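Local coordinates for abietadiene synthase, chloroplastic (Abies grandis, PDB 3S9V), which belongs to the terpene synthase family, as a plastid enzyme built mainly of helices, with an N-terminal terpene synthase domain and a metal-binding domain, at residues E481-D484 with L485-W489; C523-V526 with Y527-S531. All coordinates share one frame; numbering follows the deposited sequence.

Contact 1. Residues E481-D484 with L485-W489; sequences ELQD and LRRWW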
loop_
_atom_site.group_PDB
_atom_site.type_symbol
_atom_site.label_atom_id
_atom_site.label_comp_id
_atom_site.label_asym_id
_atom_site.label_seq_id
_atom_site.Cartn_x
_atom_site.Cartn_y
_atom_site.Cartn_z
ATOM N N GLU A 481 -28.531 -1.614 5.122
ATOM C CA GLU A 481 -28.661 -0.174 4.918
ATOM C C GLU A 481 -29.165 0.162 3.515
ATOM O O GLU A 481 -30.009 1.052 3.332
ATOM C CB GLU A 481 -27.314 0.514 5.145
ATOM C CG GLU A 481 -26.791 0.391 6.572
ATOM C CD GLU A 481 -25.448 1.089 6.785
ATOM O OE1 GLU A 481 -24.936 1.051 7.925
ATOM O OE2 GLU A 481 -24.906 1.673 5.822
ATOM N N LEU A 482 -28.641 -0.556 2.528
ATOM C CA LEU A 482 -29.022 -0.337 1.142
ATOM C C LEU A 482 -30.519 -0.555 0.958
ATOM O O LEU A 482 -31.188 0.206 0.253
ATOM C CB LEU A 482 -28.242 -1.278 0.225
ATOM C CG LEU A 482 -28.575 -1.130 -1.259
ATOM C CD1 LEU A 482 -28.274 0.292 -1.691
ATOM C CD2 LEU A 482 -27.780 -2.129 -2.082
ATOM N N GLN A 483 -31.035 -1.602 1.593
ATOM C CA GLN A 483 -32.453 -1.917 1.510
ATOM C C GLN A 483 -33.270 -0.756 2.046
ATOM O O GLN A 483 -34.209 -0.290 1.395
ATOM C CB GLN A 483 -32.777 -3.181 2.314
ATOM C CG GLN A 483 -32.249 -4.464 1.704
ATOM C CD GLN A 483 -32.714 -4.658 0.274
ATOM O OE1 GLN A 483 -32.311 -3.922 -0.630
ATOM N NE2 GLN A 483 -33.575 -5.650 0.061
ATOM N N ASP A 484 -32.899 -0.279 3.229
ATOM C CA ASP A 484 -33.615 0.820 3.846
ATOM C C ASP A 484 -33.500 2.146 3.096
ATOM O O ASP A 484 -34.210 3.098 3.415
ATOM C CB ASP A 484 -33.173 0.979 5.302
ATOM C CG ASP A 484 -33.585 -0.206 6.160
ATOM O OD1 ASP A 484 -34.795 -0.531 6.192
ATOM O OD2 ASP A 484 -32.704 -0.817 6.799
ATOM N N LEU A 485 -32.611 2.217 2.110
ATOM C CA LEU A 485 -32.485 3.439 1.319
ATOM C C LEU A 485 -33.373 3.283 0.101
ATOM O O LEU A 485 -33.920 4.254 -0.419
ATOM C CB LEU A 485 -31.037 3.680 0.873
ATOM C CG LEU A 485 -30.146 4.384 1.894
ATOM C CD1 LEU A 485 -28.739 4.418 1.378
ATOM C CD2 LEU A 485 -30.656 5.799 2.151
ATOM N N ARG A 486 -33.509 2.044 -0.349
ATOM C CA ARG A 486 -34.338 1.745 -1.500
ATOM C C ARG A 486 -35.810 1.896 -1.140
ATOM O O ARG A 486 -36.635 2.182 -2.002
ATOM C CB ARG A 486 -34.064 0.328 -1.994
ATOM C CG ARG A 486 -32.798 0.188 -2.809
ATOM C CD ARG A 486 -32.510 -1.277 -3.073
ATOM N NE ARG A 486 -31.365 -1.466 -3.957
ATOM C CZ ARG A 486 -30.777 -2.638 -4.173
ATOM N NH1 ARG A 486 -31.224 -3.730 -3.564
ATOM N NH2 ARG A 486 -29.743 -2.722 -4.999
ATOM N N ARG A 487 -36.139 1.702 0.136
ATOM C CA ARG A 487 -37.523 1.848 0.579
ATOM C C ARG A 487 -37.840 3.326 0.760
ATOM O O ARG A 487 -38.986 3.745 0.608
ATOM C CB ARG A 487 -37.762 1.100 1.891
ATOM C CG ARG A 487 -37.618 -0.400 1.760
ATOM C CD ARG A 487 -38.064 -1.129 3.018
ATOM N NE ARG A 487 -37.786 -2.558 2.911
ATOM C CZ ARG A 487 -36.568 -3.084 2.983
ATOM N NH1 ARG A 487 -35.518 -2.297 3.171
ATOM N NH2 ARG A 487 -36.396 -4.393 2.846
ATOM N N TRP A 488 -36.816 4.109 1.086
ATOM C CA TRP A 488 -36.971 5.546 1.263
ATOM C C TRP A 488 -37.279 6.141 -0.104
ATOM O O TRP A 488 -38.130 7.015 -0.238
ATOM C CB TRP A 488 -35.681 6.157 1.820
ATOM C CG TRP A 488 -35.528 7.631 1.536
ATOM C CD1 TRP A 488 -36.183 8.664 2.153
ATOM C CD2 TRP A 488 -34.725 8.225 0.505
ATOM N NE1 TRP A 488 -35.841 9.861 1.565
ATOM C CE2 TRP A 488 -34.950 9.621 0.550
ATOM C CE3 TRP A 488 -33.838 7.714 -0.455
ATOM C CZ2 TRP A 488 -34.321 10.510 -0.332
ATOM C CZ3 TRP A 488 -33.210 8.600 -1.334
ATOM C CH2 TRP A 488 -33.458 9.982 -1.264
ATOM N N TRP A 489 -36.587 5.651 -1.125
ATOM C CA TRP A 489 -36.797 6.147 -2.474
ATOM C C TRP A 489 -38.212 5.877 -2.979
ATOM O O TRP A 489 -38.811 6.726 -3.639
ATOM C CB TRP A 489 -35.774 5.526 -3.420
ATOM C CG TRP A 489 -36.003 5.848 -4.859
ATOM C CD1 TRP A 489 -36.823 5.187 -5.722
ATOM C CD2 TRP A 489 -35.399 6.908 -5.611
ATOM N NE1 TRP A 489 -36.766 5.764 -6.970
ATOM C CE2 TRP A 489 -35.899 6.823 -6.929
ATOM C CE3 TRP A 489 -34.481 7.921 -5.301
ATOM C CZ2 TRP A 489 -35.513 7.713 -7.938
ATOM C CZ3 TRP A 489 -34.097 8.804 -6.304
ATOM C CH2 TRP A 489 -34.612 8.692 -7.607
#
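Within the long helix 461-491, residues 481-489 make two turns in which Leu482 and Gln483 meet Arg486 and Arg487 one turn further on. The carbonyl of Leu482 takes two backbone donors from one face of its plane: Arg486 N at 3.0 Å, the usual i to i+4 bond, and Leu485 N at 3.1 Å, which sits above that plane, a bifurcated pattern consistent with a slight local tightening toward 3-10 geometry. Arg487 N bonds to Gln483 O at 3.0 Å. Arg486 runs extended from CG to NE and brings its guanidinium back over the Leu482 side chain, whose CD2 covers one face, toward the rim, 3.6 Å from NH2. The bent Gln483 chain (chi2 -55°) turns its amide to the same guanidinium, the two planes 76° apart, and OE1 receives a weak hydrogen bond from Arg486 NH1 at 3.1 Å. NH2 of Arg486 is held by Thr505. Arg487 folds back along the more exposed side, but its NH1 is crowded against Gln483, so its placement, and with it a long, out-of-plane salt bridge to Asp484 OD1, is doubtful. On the buried side Leu485 packs against Val504 and Tyr508 of helix 504-514 and Thr528 of helix 521-541, while Phe781 of helix 768-781 touches Leu482 and Arg486.

Contact 2. Residues C523-V526 with Y527-S531; sequences CREV and YTKTS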
loop_
_atom_site.group_PDB
_atom_site.type_symbol
_atom_site.label_atom_id
_atom_site.label_comp_id
_atom_site.label_asym_id
_atom_site.label_seq_id
_atom_site.Cartn_x
_atom_site.Cartn_y
_atom_site.Cartn_z
ATOM N N CYS A 523 -24.232 8.591 8.808
ATOM C CA CYS A 523 -23.515 9.470 7.892
ATOM C C CYS A 523 -23.664 8.922 6.476
ATOM O O CYS A 523 -23.813 9.684 5.525
ATOM C CB CYS A 523 -22.028 9.552 8.273
ATOM S SG CYS A 523 -21.039 10.721 7.281
ATOM N N ARG A 524 -23.632 7.600 6.337
ATOM C CA ARG A 524 -23.781 6.974 5.025
ATOM C C ARG A 524 -25.167 7.254 4.435
ATOM O O ARG A 524 -25.314 7.531 3.233
ATOM C CB ARG A 524 -23.592 5.458 5.128
ATOM C CG ARG A 524 -22.153 4.999 5.273
ATOM C CD ARG A 524 -22.050 3.516 4.960
ATOM N NE ARG A 524 -22.555 2.681 6.049
ATOM C CZ ARG A 524 -21.913 2.486 7.198
ATOM N NH1 ARG A 524 -20.734 3.065 7.414
ATOM N NH2 ARG A 524 -22.442 1.707 8.132
ATOM N N GLU A 525 -26.181 7.175 5.295
ATOM C CA GLU A 525 -27.561 7.395 4.881
ATOM C C GLU A 525 -27.738 8.821 4.375
ATOM O O GLU A 525 -28.210 9.042 3.256
ATOM C CB GLU A 525 -28.512 7.145 6.059
ATOM C CG GLU A 525 -29.992 7.317 5.736
ATOM C CD GLU A 525 -30.828 7.590 6.983
ATOM O OE1 GLU A 525 -30.697 6.831 7.967
ATOM O OE2 GLU A 525 -31.616 8.563 6.979
ATOM N N VAL A 526 -27.348 9.782 5.203
ATOM C CA VAL A 526 -27.475 11.185 4.851
ATOM C C VAL A 526 -26.613 11.557 3.648
ATOM O O VAL A 526 -26.976 12.425 2.873
ATOM C CB VAL A 526 -27.113 12.091 6.046
ATOM C CG1 VAL A 526 -27.268 13.553 5.653
ATOM C CG2 VAL A 526 -28.018 11.764 7.235
ATOM N N TYR A 527 -25.478 10.888 3.499
ATOM C CA TYR A 527 -24.575 11.145 2.381
ATOM C C TYR A 527 -25.294 10.710 1.105
ATOM O O TYR A 527 -25.318 11.426 0.103
ATOM C CB TYR A 527 -23.284 10.331 2.571
ATOM C CG TYR A 527 -22.180 10.631 1.590
ATOM C CD1 TYR A 527 -22.323 10.349 0.237
ATOM C CD2 TYR A 527 -20.980 11.194 2.024
ATOM C CE1 TYR A 527 -21.297 10.619 -0.666
ATOM C CE2 TYR A 527 -19.953 11.466 1.138
ATOM C CZ TYR A 527 -20.116 11.176 -0.209
ATOM O OH TYR A 527 -19.091 11.442 -1.091
ATOM N N THR A 528 -25.893 9.529 1.166
ATOM C CA THR A 528 -26.613 8.968 0.039
ATOM C C THR A 528 -27.826 9.799 -0.379
ATOM O O THR A 528 -28.021 10.067 -1.568
ATOM C CB THR A 528 -27.069 7.543 0.364
ATOM O OG1 THR A 528 -25.917 6.737 0.650
ATOM C CG2 THR A 528 -27.851 6.950 -0.806
ATOM N N LYS A 529 -28.644 10.199 0.590
ATOM C CA LYS A 529 -29.824 10.999 0.285
ATOM C C LYS A 529 -29.432 12.356 -0.275
ATOM O O LYS A 529 -30.000 12.816 -1.266
ATOM C CB LYS A 529 -30.691 11.169 1.531
ATOM C CG LYS A 529 -31.485 9.909 1.868
ATOM C CD LYS A 529 -32.156 9.998 3.225
ATOM C CE LYS A 529 -32.884 8.696 3.547
ATOM N NZ LYS A 529 -33.435 8.684 4.933
ATOM N N THR A 530 -28.448 12.989 0.352
ATOM C CA THR A 530 -27.990 14.291 -0.100
ATOM C C THR A 530 -27.389 14.223 -1.503
ATOM O O THR A 530 -27.646 15.095 -2.326
ATOM C CB THR A 530 -26.960 14.874 0.873
ATOM O OG1 THR A 530 -27.472 14.775 2.211
ATOM C CG2 THR A 530 -26.707 16.331 0.554
ATOM N N SER A 531 -26.599 13.187 -1.780
ATOM C CA SER A 531 -26.001 13.028 -3.106
ATOM C C SER A 531 -27.093 12.817 -4.147
ATOM O O SER A 531 -27.062 13.413 -5.223
ATOM C CB SER A 531 -25.051 11.829 -3.139
ATOM O OG SER A 531 -23.967 12.009 -2.251
#
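Glu525 sends CG anti to its own nitrogen (chi1 -179°), whereas Lys529 starts with CG beside the backbone N (chi1 -76°) and then stays extended, and the two chains converge one turn apart. Lys529 NZ reaches Glu525 OE2 at 2.7 Å in a hydrogen-bonded salt bridge, arriving from above the carboxylate plane, 46° out of it. Behind the charged ends the chains also touch, with Lys529 CE 3.9 Å from Glu525 CG. The other carboxylate oxygen, OE1, pairs with Lys522, so the acid lies between two lysines, which would probably favour its charged form. All this belongs to helix 521-541 of the metal-binding domain, where hydroxyl side chains turn back onto the carbonyls of the preceding turn. Thr528 gives Arg524 O two bonds from opposite faces of its plane, one from N at 2.9 Å and one from OG1 at 2.8 Å. Ser531 does the same to Tyr527 O, its OG 2.8 Å from that oxygen and lying above the carbonyl plane. Thr530 N bonds to Val526 O at 3.0 Å, and the Val526 and Thr530 side chains lie alongside, CG1 3.7 Å from OG1. The Tyr527 ring leads away from this turn to Val644 and Ser648 of helix 641-648, and its OH bonds to Thr750.

In the fold
Contacts 1 and 2 are successive along the chain and lie side by side in space, their centres about 11 Å apart, as neighbouring helices 461-491 and 521-541 pack together. At one end a salt bridge joins them, Glu481 OE2 to Arg524 NE at 2.6 Å, with Tyr508 of helix 504-514 bonded to the same oxygen. Further along, Leu485 CD1 meets Thr528 CG2 at 3.5 Å. Beyond it the aliphatic end of Lys529 lies against Trp488, CE 3.5 Å from CG, and the ammonium makes a cation-pi contact with the indole. Lys529 thus serves Glu525 within its own helix and Trp488 across the interface.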